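Local atomic coordinates of hypothetical protein BVU_2266 (Bacteroides vulgatus, PDB entry 3TZG), a protein that is of unknown function but forms a porin-like antiparallel beta barrel, a fold that hints at, without establishing, a role in membrane passage. Residues D7-K12 and L26-D31; N168-A173 and R195-L200; K72-E77 and Y99-D104; E77-C82 and E92-T97. All blocks are in the same frame, centred on the assembly; numbering follows the deposited sequence.

Interaction 1 of 4, residues D7-K12 and L26-D31; sequences DTYVTK and LEYDRD
Y28 reaches segment 7-12 in two ways, with its hydroxyl and with a face of its ring. The OH donates to the main-chain carbonyl of V10, Y28 OH lying 2.6 Å from V10 O, in the carbonyl plane and on a lone pair of that oxygen. The same ring takes the edge of Y9 in a T-shaped stack: CD2 of Y9 stands over the ring centre of Y28, and the two planes are turned 79° from each other, with centroids 5.0 Å apart. Tyrosine suits this place because it offers an apolar face and a donor together. L26, two residues earlier and also directed at segment 7-12, adds a backbone bond, its N 2.9 Å from T11 O and nearly straight in line, although it comes from above the carbonyl plane. With V10 CG1 anti to its own N (chi1 -178°), that methyl lies alongside L26 CD2, 4.1 Å away.

In the next shell, N168 ties both partners together, its ND2 bonded to Y28 OH and its OD1 to V10 N. T11 turns its hydroxyl away to the carbonyl of N249, and T11 with K12 faces S247 as a classic beta bulge. D29 OD1 accepts from D31 N, an Asx turn. By donating to V10 O and accepting from N168, the Y28 hydroxyl joins two irregular segments, and the edge-to-face stack probably helps to hold its direction.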
loop_
_atom_site.group_PDB
_atom_site.type_symbol
_atom_site.label_atom_id
_atom_site.label_comp_id
_atom_site.label_asym_id
_atom_site.label_seq_id
_atom_site.Cartn_x
_atom_site.Cartn_y
_atom_site.Cartn_z
ATOM N N ASP A 7 21.584 -3.279 -2.581
ATOM C CA ASP A 7 20.126 -3.160 -2.747
ATOM C C ASP A 7 19.638 -4.363 -3.588
ATOM O O ASP A 7 19.705 -4.315 -4.819
ATOM C CB ASP A 7 19.765 -1.791 -3.398
ATOM C CG ASP A 7 18.444 -1.157 -2.968
ATOM O OD1 ASP A 7 18.320 -0.786 -1.776
ATOM O OD2 ASP A 7 17.591 -0.895 -3.852
ATOM N N THR A 8 19.217 -5.466 -2.911
ATOM C CA THR A 8 18.823 -6.748 -3.529
ATOM C C THR A 8 17.420 -6.681 -4.132
ATOM O O THR A 8 16.541 -6.052 -3.549
ATOM C CB THR A 8 18.886 -7.878 -2.506
ATOM O OG1 THR A 8 19.789 -7.529 -1.459
ATOM C CG2 THR A 8 19.258 -9.221 -3.142
ATOM N N TYR A 9 17.204 -7.393 -5.264
ATOM C CA TYR A 9 15.947 -7.369 -6.024
ATOM C C TYR A 9 15.002 -8.537 -5.700
ATOM O O TYR A 9 15.402 -9.696 -5.659
ATOM C CB TYR A 9 16.245 -7.357 -7.530
ATOM C CG TYR A 9 16.581 -5.974 -8.048
ATOM C CD1 TYR A 9 17.671 -5.266 -7.551
ATOM C CD2 TYR A 9 15.838 -5.390 -9.065
ATOM C CE1 TYR A 9 17.974 -3.985 -8.008
ATOM C CE2 TYR A 9 16.146 -4.117 -9.550
ATOM C CZ TYR A 9 17.218 -3.418 -9.017
ATOM O OH TYR A 9 17.540 -2.158 -9.479
ATOM N N VAL A 10 13.735 -8.203 -5.484
ATOM C CA VAL A 10 12.677 -9.169 -5.193
ATOM C C VAL A 10 12.231 -9.740 -6.525
ATOM O O VAL A 10 11.775 -8.993 -7.394
ATOM C CB VAL A 10 11.485 -8.565 -4.371
ATOM C CG1 VAL A 10 10.428 -9.621 -4.043
ATOM C CG2 VAL A 10 11.978 -7.901 -3.096
ATOM N N THR A 11 12.341 -11.057 -6.675
ATOM C CA THR A 11 12.004 -11.730 -7.930
ATOM C C THR A 11 10.690 -12.524 -7.852
ATOM O O THR A 11 10.119 -12.855 -8.895
ATOM C CB THR A 11 13.144 -12.672 -8.316
ATOM O OG1 THR A 11 13.306 -13.672 -7.301
ATOM C CG2 THR A 11 14.456 -11.929 -8.533
ATOM N N LYS A 12 10.220 -12.843 -6.635
ATOM C CA LYS A 12 9.010 -13.644 -6.449
ATOM C C LYS A 12 8.374 -13.282 -5.126
ATOM O O LYS A 12 9.070 -13.228 -4.110
ATOM C CB LYS A 12 9.372 -15.156 -6.517
ATOM C CG LYS A 12 8.213 -16.133 -6.430
ATOM C CD LYS A 12 8.606 -17.479 -6.996
ATOM C CE LYS A 12 8.559 -18.613 -5.999
ATOM N NZ LYS A 12 8.830 -19.922 -6.653
ATOM N N LEU A 26 8.067 -11.461 -10.361
ATOM C CA LEU A 26 8.331 -10.035 -10.604
ATOM C C LEU A 26 9.412 -9.863 -11.657
ATOM O O LEU A 26 10.461 -10.505 -11.556
ATOM C CB LEU A 26 8.738 -9.311 -9.314
ATOM C CG LEU A 26 7.650 -8.762 -8.401
ATOM C CD1 LEU A 26 6.753 -9.858 -7.845
ATOM C CD2 LEU A 26 8.286 -8.072 -7.236
ATOM N N GLU A 27 9.160 -9.002 -12.667
ATOM C CA GLU A 27 10.116 -8.777 -13.754
ATOM C C GLU A 27 10.564 -7.315 -13.800
ATOM O O GLU A 27 9.795 -6.415 -13.437
ATOM C CB GLU A 27 9.534 -9.208 -15.119
ATOM C CG GLU A 27 9.316 -10.712 -15.262
ATOM C CD GLU A 27 10.558 -11.573 -15.104
ATOM O OE1 GLU A 27 11.636 -11.170 -15.600
ATOM O OE2 GLU A 27 10.449 -12.663 -14.495
ATOM N N TYR A 28 11.831 -7.097 -14.230
ATOM C CA TYR A 28 12.483 -5.786 -14.301
ATOM C C TYR A 28 13.162 -5.539 -15.638
ATOM O O TYR A 28 13.605 -6.490 -16.290
ATOM C CB TYR A 28 13.540 -5.646 -13.189
ATOM C CG TYR A 28 13.001 -5.859 -11.792
ATOM C CD1 TYR A 28 12.456 -4.803 -11.063
ATOM C CD2 TYR A 28 13.021 -7.120 -11.203
ATOM C CE1 TYR A 28 11.930 -5.003 -9.782
ATOM C CE2 TYR A 28 12.489 -7.337 -9.929
ATOM C CZ TYR A 28 11.954 -6.275 -9.217
ATOM O OH TYR A 28 11.448 -6.503 -7.958
ATOM N N ASP A 29 13.284 -4.257 -16.032
ATOM C CA ASP A 29 13.963 -3.888 -17.269
ATOM C C ASP A 29 15.462 -3.678 -17.000
ATOM O O ASP A 29 15.894 -3.772 -15.847
ATOM C CB ASP A 29 13.322 -2.648 -17.894
ATOM C CG ASP A 29 13.405 -1.351 -17.114
ATOM O OD1 ASP A 29 14.378 -1.182 -16.330
ATOM O OD2 ASP A 29 12.570 -0.447 -17.380
ATOM N N ARG A 30 16.240 -3.358 -18.052
ATOM C CA ARG A 30 17.701 -3.154 -18.023
ATOM C C ARG A 30 18.159 -2.058 -17.013
ATOM O O ARG A 30 19.349 -2.003 -16.690
ATOM C CB ARG A 30 18.211 -2.778 -19.427
ATOM N N ASP A 31 17.232 -1.215 -16.513
ATOM C CA ASP A 31 17.556 -0.144 -15.570
ATOM C C ASP A 31 17.151 -0.477 -14.134
ATOM O O ASP A 31 17.513 0.272 -13.229
ATOM C CB ASP A 31 16.875 1.159 -15.999
ATOM C CG ASP A 31 17.481 1.745 -17.256
ATOM O OD1 ASP A 31 18.717 1.639 -17.426
ATOM O OD2 ASP A 31 16.729 2.346 -18.051
#

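Interaction 2 of 4, residues N168-A173 and R195-L200; sequences NLNLQA and RNRTAL
Q172 and R197 carry a buried, largely polar contact between a loop with a short 3-10 segment at 171-173, ahead of helix 181-188, and the turn leading into strand 199-208. Q172 is extended beyond CG and sends its amide across to two main-chain carbonyls. NE2 of Q172 lies 3.3 Å from N196 O in the better bond, with the oxygen slightly tilted from the amide plane, and 3.0 Å from A199 O in a weak, strongly bent one. A glutamine fits here: it is long enough to span the gap, and its amide N-H groups can serve two main-chain carbonyls of the turn.

R197 lies across N170, the methylene CG of the arginine 3.7 Å from N170 CB, with the guanidinium and amide planes 81° apart. A bend at chi3 (57°) then folds the R197 guanidinium back toward the main chain at 168-169, where L169 O lies at its edge; the nearby bond of NH1 is to A167 O. On the apolar side, the L200 methyl CD2 packs 4.1 Å from Q172 CG and also against L171.

The turn is shaped by N196, whose OD1 accepts from both T198 N and A199 N while its ND2 goes to L133 O. Such a doubly accepting asparagine is an Asx turn widened into an Asx motif, here at the start of barrel strand 199-208, facing the loop that leads to helix 181-188.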
loop_
_atom_site.group_PDB
_atom_site.type_symbol
_atom_site.label_atom_id
_atom_site.label_comp_id
_atom_site.label_asym_id
_atom_site.label_seq_id
_atom_site.Cartn_x
_atom_site.Cartn_y
_atom_site.Cartn_z
ATOM N N ASN A 168 15.002 -3.709 -3.039
ATOM C CA ASN A 168 14.689 -2.766 -4.120
ATOM C C ASN A 168 13.273 -2.159 -3.930
ATOM O O ASN A 168 13.055 -1.007 -4.287
ATOM C CB ASN A 168 14.803 -3.458 -5.474
ATOM C CG ASN A 168 13.727 -4.479 -5.758
ATOM O OD1 ASN A 168 13.545 -5.458 -5.040
ATOM N ND2 ASN A 168 12.971 -4.254 -6.807
ATOM N N LEU A 169 12.329 -2.935 -3.358
ATOM C CA LEU A 169 10.958 -2.504 -3.111
ATOM C C LEU A 169 10.812 -1.936 -1.723
ATOM O O LEU A 169 11.631 -2.225 -0.847
ATOM C CB LEU A 169 9.964 -3.676 -3.284
ATOM C CG LEU A 169 9.954 -4.480 -4.589
ATOM C CD1 LEU A 169 8.991 -5.612 -4.480
ATOM C CD2 LEU A 169 9.632 -3.606 -5.805
ATOM N N ASN A 170 9.748 -1.130 -1.511
ATOM C CA ASN A 170 9.437 -0.586 -0.197
ATOM C C ASN A 170 8.499 -1.579 0.443
ATOM O O ASN A 170 7.273 -1.492 0.283
ATOM C CB ASN A 170 8.876 0.837 -0.271
ATOM C CG ASN A 170 8.568 1.432 1.074
ATOM O OD1 ASN A 170 9.073 0.994 2.117
ATOM N ND2 ASN A 170 7.757 2.471 1.085
ATOM N N LEU A 171 9.093 -2.542 1.169
ATOM C CA LEU A 171 8.390 -3.679 1.774
ATOM C C LEU A 171 7.389 -3.272 2.886
ATOM O O LEU A 171 6.533 -4.106 3.200
ATOM C CB LEU A 171 9.388 -4.722 2.306
ATOM C CG LEU A 171 10.251 -5.333 1.165
ATOM C CD1 LEU A 171 11.211 -6.335 1.678
ATOM C CD2 LEU A 171 9.386 -5.920 0.038
ATOM N N GLN A 172 7.397 -1.985 3.371
ATOM C CA GLN A 172 6.422 -1.439 4.340
ATOM C C GLN A 172 5.030 -1.504 3.772
ATOM O O GLN A 172 4.052 -1.563 4.525
ATOM C CB GLN A 172 6.723 0.015 4.706
ATOM C CG GLN A 172 8.110 0.274 5.248
ATOM C CD GLN A 172 8.471 1.743 5.220
ATOM O OE1 GLN A 172 7.613 2.637 5.036
ATOM N NE2 GLN A 172 9.771 2.017 5.380
ATOM N N ALA A 173 4.933 -1.477 2.410
ATOM C CA ALA A 173 3.662 -1.546 1.686
ATOM C C ALA A 173 2.898 -2.821 2.026
ATOM O O ALA A 173 1.684 -2.862 1.875
ATOM C CB ALA A 173 3.915 -1.478 0.192
ATOM N N ARG A 195 11.907 9.443 2.292
ATOM C CA ARG A 195 13.218 9.630 2.904
ATOM C C ARG A 195 13.765 8.288 3.503
ATOM O O ARG A 195 14.964 8.026 3.379
ATOM C CB ARG A 195 13.087 10.734 3.984
ATOM C CG ARG A 195 14.347 11.123 4.745
ATOM C CD ARG A 195 14.164 12.383 5.594
ATOM N NE ARG A 195 14.661 13.595 4.937
ATOM C CZ ARG A 195 13.904 14.454 4.260
ATOM N NH1 ARG A 195 12.598 14.258 4.154
ATOM N NH2 ARG A 195 14.446 15.521 3.696
ATOM N N ASN A 196 12.895 7.429 4.110
ATOM C CA ASN A 196 13.329 6.164 4.736
ATOM C C ASN A 196 12.557 4.975 4.179
ATOM O O ASN A 196 11.425 4.723 4.545
ATOM C CB ASN A 196 13.158 6.241 6.258
ATOM C CG ASN A 196 13.700 5.089 7.070
ATOM O OD1 ASN A 196 13.620 3.914 6.708
ATOM N ND2 ASN A 196 14.177 5.401 8.250
ATOM N N ARG A 197 13.232 4.199 3.353
ATOM C CA ARG A 197 12.725 3.006 2.680
ATOM C C ARG A 197 13.458 1.731 3.264
ATOM O O ARG A 197 13.565 0.693 2.603
ATOM C CB ARG A 197 12.994 3.231 1.170
ATOM C CG ARG A 197 12.208 2.367 0.202
ATOM C CD ARG A 197 12.425 2.754 -1.267
ATOM N NE ARG A 197 13.826 2.723 -1.708
ATOM C CZ ARG A 197 14.518 1.612 -1.968
ATOM N NH1 ARG A 197 13.971 0.413 -1.766
ATOM N NH2 ARG A 197 15.777 1.689 -2.393
ATOM N N THR A 198 13.856 1.808 4.549
ATOM C CA THR A 198 14.677 0.855 5.273
ATOM C C THR A 198 14.017 0.252 6.531
ATOM O O THR A 198 14.320 -0.889 6.863
ATOM C CB THR A 198 15.937 1.652 5.665
ATOM O OG1 THR A 198 16.870 1.445 4.625
ATOM C CG2 THR A 198 16.555 1.267 7.003
ATOM N N ALA A 199 13.230 1.023 7.282
ATOM C CA ALA A 199 12.657 0.551 8.554
ATOM C C ALA A 199 11.396 -0.288 8.364
ATOM O O ALA A 199 10.645 -0.032 7.431
ATOM C CB ALA A 199 12.323 1.748 9.432
ATOM N N LEU A 200 11.143 -1.248 9.284
ATOM C CA LEU A 200 9.929 -2.076 9.323
ATOM C C LEU A 200 9.293 -2.016 10.715
ATOM O O LEU A 200 10.021 -2.195 11.698
ATOM C CB LEU A 200 10.192 -3.532 8.932
ATOM C CG LEU A 200 10.469 -3.810 7.456
ATOM C CD1 LEU A 200 10.963 -5.251 7.237
ATOM C CD2 LEU A 200 9.274 -3.447 6.605
#

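Interaction 3 of 4, residues K72-E77 and Y99-D104; sequences KGKARE and YDYKGD
The ring of Y101 has the aliphatic part of K74 over one face and the carbonyl of A75 at its edge. K74 CD stands over the middle of that face, 3.9 Å from the Y101 centroid, a CH-pi contact. The extended lysine slides past the tyrosine in the opposite direction, so K74 NZ arrives off-centre, 4.3 Å from the same centroid, as a cation-pi partner. A lysine serves both needs, with methylenes for the face and charge for the pi cloud. Nearly perpendicular to the ring, the R76 guanidinium brings NH1 to 3.5 Å from Y101 CD2; K74 CB covers one face of that guanidinium, and a water lies at its edge, bridging R76 NH1 to Y99 O.

Y101 OH donates in the carbonyl plane to A75 O, 2.7 Å away, and is bonded also to Y186 OH. A phenylalanine at Y101 would keep the ring under K74 but would probably leave the A75 carbonyl and the Y186 hydroxyl without this partner. The Y99 ring presents its edge to the backbone at E77, while its CD2 touches A75 CB at 4.0 Å; Y99 N bonds R76 O.

These are ends of strands 74-85 and 90-102, which here diverge, at 122° between their directions with 6.1 Å between axes. Y99 stacks on Y186 of helix 181-188 and touches F68 of strand 63-71 and I108 of strand 105-114; Y99 OH is bonded to S78 OG, while R76 NE turns back to G71 O.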
loop_
_atom_site.group_PDB
_atom_site.type_symbol
_atom_site.label_atom_id
_atom_site.label_comp_id
_atom_site.label_asym_id
_atom_site.label_seq_id
_atom_site.Cartn_x
_atom_site.Cartn_y
_atom_site.Cartn_z
ATOM N N LYS A 72 8.150 16.565 -10.808
ATOM C CA LYS A 72 9.311 16.935 -9.980
ATOM C C LYS A 72 9.719 15.754 -9.067
ATOM O O LYS A 72 9.931 15.932 -7.853
ATOM C CB LYS A 72 9.045 18.208 -9.131
ATOM C CG LYS A 72 8.520 19.445 -9.867
ATOM C CD LYS A 72 9.604 20.386 -10.348
ATOM C CE LYS A 72 9.147 21.836 -10.449
ATOM N NZ LYS A 72 8.083 22.052 -11.467
ATOM N N GLY A 73 9.770 14.564 -9.670
ATOM C CA GLY A 73 10.200 13.331 -9.017
ATOM C C GLY A 73 9.248 12.636 -8.070
ATOM O O GLY A 73 9.676 11.718 -7.365
ATOM N N LYS A 74 7.961 13.028 -8.046
ATOM C CA LYS A 74 6.937 12.416 -7.173
ATOM C C LYS A 74 5.590 12.300 -7.837
ATOM O O LYS A 74 5.219 13.189 -8.615
ATOM C CB LYS A 74 6.727 13.245 -5.890
ATOM C CG LYS A 74 7.938 13.514 -5.023
ATOM C CD LYS A 74 7.525 14.436 -3.913
ATOM C CE LYS A 74 8.638 14.717 -2.957
ATOM N NZ LYS A 74 8.190 15.635 -1.886
ATOM N N ALA A 75 4.805 11.268 -7.481
ATOM C CA ALA A 75 3.422 11.207 -7.972
ATOM C C ALA A 75 2.651 12.416 -7.409
ATOM O O ALA A 75 2.760 12.725 -6.212
ATOM C CB ALA A 75 2.751 9.900 -7.587
ATOM N N ARG A 76 1.970 13.155 -8.294
ATOM C CA ARG A 76 1.247 14.348 -7.893
ATOM C C ARG A 76 -0.261 14.091 -7.852
ATOM O O ARG A 76 -0.977 14.743 -7.085
ATOM C CB ARG A 76 1.579 15.500 -8.847
ATOM C CG ARG A 76 3.060 15.852 -8.841
ATOM C CD ARG A 76 3.525 16.310 -7.477
ATOM N NE ARG A 76 4.976 16.459 -7.427
ATOM C CZ ARG A 76 5.636 16.956 -6.391
ATOM N NH1 ARG A 76 4.981 17.348 -5.304
ATOM N NH2 ARG A 76 6.956 17.076 -6.434
ATOM N N GLU A 77 -0.728 13.119 -8.659
ATOM C CA GLU A 77 -2.135 12.733 -8.815
ATOM C C GLU A 77 -2.245 11.413 -9.568
ATOM O O GLU A 77 -1.313 11.055 -10.289
ATOM C CB GLU A 77 -2.893 13.842 -9.561
ATOM C CG GLU A 77 -2.227 14.191 -10.866
ATOM C CD GLU A 77 -2.806 15.356 -11.615
ATOM O OE1 GLU A 77 -3.839 15.154 -12.292
ATOM O OE2 GLU A 77 -2.137 16.413 -11.660
ATOM N N TYR A 99 -1.970 13.600 -4.456
ATOM C CA TYR A 99 -0.894 13.406 -3.466
ATOM C C TYR A 99 -0.279 14.787 -3.121
ATOM O O TYR A 99 0.131 15.514 -4.030
ATOM C CB TYR A 99 0.169 12.415 -4.024
ATOM C CG TYR A 99 -0.418 11.094 -4.490
ATOM C CD1 TYR A 99 -0.752 10.099 -3.579
ATOM C CD2 TYR A 99 -0.676 10.857 -5.835
ATOM C CE1 TYR A 99 -1.364 8.917 -3.989
ATOM C CE2 TYR A 99 -1.254 9.655 -6.264
ATOM C CZ TYR A 99 -1.610 8.692 -5.335
ATOM O OH TYR A 99 -2.219 7.509 -5.720
ATOM N N ASP A 100 -0.313 15.189 -1.832
ATOM C CA ASP A 100 0.254 16.465 -1.369
ATOM C C ASP A 100 1.250 16.217 -0.262
ATOM O O ASP A 100 1.033 15.359 0.610
ATOM C CB ASP A 100 -0.805 17.440 -0.918
ATOM C CG ASP A 100 -1.599 17.954 -2.101
ATOM O OD1 ASP A 100 -1.173 18.976 -2.713
ATOM O OD2 ASP A 100 -2.640 17.340 -2.423
ATOM N N TYR A 101 2.362 16.978 -0.324
ATOM C CA TYR A 101 3.523 16.838 0.546
ATOM C C TYR A 101 3.810 18.135 1.247
ATOM O O TYR A 101 3.864 19.151 0.580
ATOM C CB TYR A 101 4.737 16.400 -0.297
ATOM C CG TYR A 101 4.433 15.240 -1.217
ATOM C CD1 TYR A 101 4.564 13.926 -0.779
ATOM C CD2 TYR A 101 3.978 15.452 -2.513
ATOM C CE1 TYR A 101 4.293 12.852 -1.625
ATOM C CE2 TYR A 101 3.664 14.383 -3.354
ATOM C CZ TYR A 101 3.858 13.085 -2.916
ATOM O OH TYR A 101 3.533 12.030 -3.727
ATOM N N LYS A 102 3.930 18.109 2.591
ATOM C CA LYS A 102 4.194 19.260 3.476
ATOM C C LYS A 102 5.234 18.791 4.497
ATOM O O LYS A 102 4.927 18.087 5.461
ATOM C CB LYS A 102 2.889 19.770 4.121
ATOM C CG LYS A 102 2.914 21.219 4.577
ATOM C CD LYS A 102 1.573 21.680 5.223
ATOM C CE LYS A 102 0.386 21.754 4.271
ATOM N NZ LYS A 102 -0.881 22.195 4.937
ATOM N N GLY A 103 6.485 19.069 4.181
ATOM C CA GLY A 103 7.608 18.563 4.943
ATOM C C GLY A 103 7.758 17.115 4.553
ATOM O O GLY A 103 7.836 16.796 3.359
ATOM N N ASP A 104 7.702 16.225 5.537
ATOM C CA ASP A 104 7.749 14.795 5.223
ATOM C C ASP A 104 6.304 14.258 5.018
ATOM O O ASP A 104 6.116 13.402 4.148
ATOM C CB ASP A 104 8.500 14.001 6.319
ATOM C CG ASP A 104 9.935 13.612 5.988
ATOM O OD1 ASP A 104 10.262 13.510 4.777
ATOM O OD2 ASP A 104 10.707 13.308 6.941
HETATM O O HOH W 1 2.003 17.420 -4.754
#

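Interaction 4 of 4, residues E77-C82 and E92-T97; sequences ESRARC and EADKQT
Segments 77-82 and 92-97 run antiparallel, with 166° between their directions and axes 4.7 Å apart. Three hydrogen-bonded pairs, S78 with T97, A80 with K95 and C82 with A93, alternate with two non-hydrogen-bonded pairs, R79 with Q96 and R81 with D94. Each bonded pair is closed by two N-H...O bonds; K95 N to A80 O, at 2.8 Å, is almost straight. This is the regular pairing of a beta hairpin, two neighbouring staves of the barrel wall. Strand residues of small size, S78, A80, C82 and A93, line one face, where K95 stretches away to a salt bridge with D182 of helix 181-188, and T97 OG1 bonds S110 of strand 105-114.

The other face, with R79, R81, D94 and Q96, is polar and largely charged. R81 bends at chi3 (-66°), and its NH2 meets the syn lone pair of D94 OD2, 2.8 Å away, with the oxygen tilted somewhat from the guanidinium plane. E92 OE2 stands well out of that plane, a long charge contact, 3.9 Å from R81 NH1. The other carboxylate oxygen, D94 OD1, forms a salt bridge with R79 NE at 3.6 Å. A leucine at R81 would probably leave E92 without a cationic mate and D94 with R79 alone. R79 reaches D94 with an extended chain, and Q96, beside it and pointing the same way, lays its NE2 over the centre of one guanidinium face.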
loop_
_atom_site.group_PDB
_atom_site.type_symbol
_atom_site.label_atom_id
_atom_site.label_comp_id
_atom_site.label_asym_id
_atom_site.label_seq_id
_atom_site.Cartn_x
_atom_site.Cartn_y
_atom_site.Cartn_z
ATOM N N GLU A 77 -0.728 13.119 -8.659
ATOM C CA GLU A 77 -2.135 12.733 -8.815
ATOM C C GLU A 77 -2.245 11.413 -9.568
ATOM O O GLU A 77 -1.313 11.055 -10.289
ATOM C CB GLU A 77 -2.893 13.842 -9.561
ATOM C CG GLU A 77 -2.227 14.191 -10.866
ATOM C CD GLU A 77 -2.806 15.356 -11.615
ATOM O OE1 GLU A 77 -3.839 15.154 -12.292
ATOM O OE2 GLU A 77 -2.137 16.413 -11.660
ATOM N N SER A 78 -3.368 10.687 -9.406
ATOM C CA SER A 78 -3.594 9.402 -10.101
ATOM C C SER A 78 -5.078 9.185 -10.422
ATOM O O SER A 78 -5.946 9.766 -9.751
ATOM C CB SER A 78 -3.088 8.222 -9.274
ATOM O OG SER A 78 -3.997 7.894 -8.230
ATOM N N ARG A 79 -5.361 8.348 -11.447
ATOM C CA ARG A 79 -6.708 7.953 -11.820
ATOM C C ARG A 79 -6.723 6.452 -11.981
ATOM O O ARG A 79 -5.849 5.892 -12.653
ATOM C CB ARG A 79 -7.243 8.672 -13.068
ATOM C CG ARG A 79 -8.754 8.497 -13.153
ATOM C CD ARG A 79 -9.486 9.488 -14.006
ATOM N NE ARG A 79 -10.912 9.303 -13.758
ATOM C CZ ARG A 79 -11.869 10.058 -14.279
ATOM N NH1 ARG A 79 -11.564 11.057 -15.097
ATOM N NH2 ARG A 79 -13.142 9.819 -13.986
ATOM N N ALA A 80 -7.701 5.799 -11.340
ATOM C CA ALA A 80 -7.828 4.352 -11.357
ATOM C C ALA A 80 -9.234 3.901 -11.646
ATOM O O ALA A 80 -10.209 4.585 -11.310
ATOM C CB ALA A 80 -7.396 3.791 -10.018
ATOM N N ARG A 81 -9.335 2.741 -12.288
ATOM C CA ARG A 81 -10.595 2.064 -12.531
ATOM C C ARG A 81 -10.575 0.848 -11.645
ATOM O O ARG A 81 -9.597 0.104 -11.661
ATOM C CB ARG A 81 -10.829 1.739 -14.014
ATOM C CG ARG A 81 -12.164 1.034 -14.225
ATOM C CD ARG A 81 -12.733 1.269 -15.597
ATOM N NE ARG A 81 -13.096 2.671 -15.775
ATOM C CZ ARG A 81 -13.622 3.173 -16.884
ATOM N NH1 ARG A 81 -13.872 2.388 -17.923
ATOM N NH2 ARG A 81 -13.909 4.465 -16.961
ATOM N N CYS A 82 -11.600 0.683 -10.814
ATOM C CA CYS A 82 -11.642 -0.415 -9.857
ATOM C C CYS A 82 -13.064 -0.836 -9.560
ATOM O O CYS A 82 -14.014 -0.167 -9.954
ATOM C CB CYS A 82 -10.939 0.005 -8.572
ATOM S SG CYS A 82 -11.698 1.422 -7.750
ATOM N N GLU A 92 -18.568 -0.693 -10.483
ATOM C CA GLU A 92 -17.418 -0.348 -11.324
ATOM C C GLU A 92 -17.234 1.140 -11.166
ATOM O O GLU A 92 -18.064 1.928 -11.632
ATOM C CB GLU A 92 -17.607 -0.782 -12.780
ATOM C CG GLU A 92 -16.398 -0.466 -13.635
ATOM C CD GLU A 92 -16.568 -0.645 -15.125
ATOM O OE1 GLU A 92 -17.706 -0.906 -15.581
ATOM O OE2 GLU A 92 -15.555 -0.483 -15.842
ATOM N N ALA A 93 -16.216 1.507 -10.394
ATOM C CA ALA A 93 -15.964 2.872 -10.002
ATOM C C ALA A 93 -14.737 3.482 -10.677
ATOM O O ALA A 93 -13.871 2.776 -11.175
ATOM C CB ALA A 93 -15.778 2.922 -8.491
ATOM N N ASP A 94 -14.710 4.827 -10.705
ATOM C CA ASP A 94 -13.599 5.645 -11.141
ATOM C C ASP A 94 -13.066 6.373 -9.924
ATOM O O ASP A 94 -13.831 7.018 -9.198
ATOM C CB ASP A 94 -13.958 6.596 -12.288
ATOM C CG ASP A 94 -13.395 6.080 -13.608
ATOM O OD1 ASP A 94 -12.130 5.941 -13.717
ATOM O OD2 ASP A 94 -14.199 5.790 -14.520
ATOM N N LYS A 95 -11.750 6.188 -9.661
ATOM C CA LYS A 95 -11.054 6.782 -8.528
ATOM C C LYS A 95 -10.125 7.905 -8.986
ATOM O O LYS A 95 -9.274 7.704 -9.853
ATOM C CB LYS A 95 -10.265 5.711 -7.770
ATOM C CG LYS A 95 -9.668 6.199 -6.460
ATOM C CD LYS A 95 -8.782 5.120 -5.876
ATOM C CE LYS A 95 -8.136 5.493 -4.583
ATOM N NZ LYS A 95 -7.397 4.363 -3.985
ATOM N N GLN A 96 -10.310 9.086 -8.401
ATOM C CA GLN A 96 -9.482 10.261 -8.645
ATOM C C GLN A 96 -8.716 10.622 -7.376
ATOM O O GLN A 96 -9.318 10.939 -6.345
ATOM C CB GLN A 96 -10.321 11.431 -9.123
ATOM C CG GLN A 96 -10.643 11.378 -10.572
ATOM C CD GLN A 96 -11.571 12.477 -11.011
ATOM O OE1 GLN A 96 -12.136 13.226 -10.216
ATOM N NE2 GLN A 96 -11.763 12.587 -12.302
ATOM N N THR A 97 -7.398 10.576 -7.451
ATOM C CA THR A 97 -6.580 10.831 -6.277
ATOM C C THR A 97 -5.544 11.923 -6.542
ATOM O O THR A 97 -5.042 12.048 -7.668
ATOM C CB THR A 97 -5.892 9.516 -5.860
ATOM O OG1 THR A 97 -6.916 8.595 -5.504
ATOM C CG2 THR A 97 -4.961 9.691 -4.677
#

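Overall arrangement
Interaction 2 is the buried one, where a glutamine and an asparagine satisfy main-chain atoms of loops; the other three are partly buried at the barrel wall. Interactions 3 and 4 hold the same two strands, 74-85 and 90-102, share E77 and meet at Y99 and S78: interaction 4 is regular strand pairing with a salt-bridge network on the face of R79, R81 and D94, interaction 3 the splayed end, where tyrosine, lysine and a water take over. Interaction 1 likewise uses a tyrosine hydroxyl on a carbonyl, and touches interaction 2 through N168. A salt bridge from R195 to D104 links interaction 2 to interaction 3, whose centres lie about 17 Å apart.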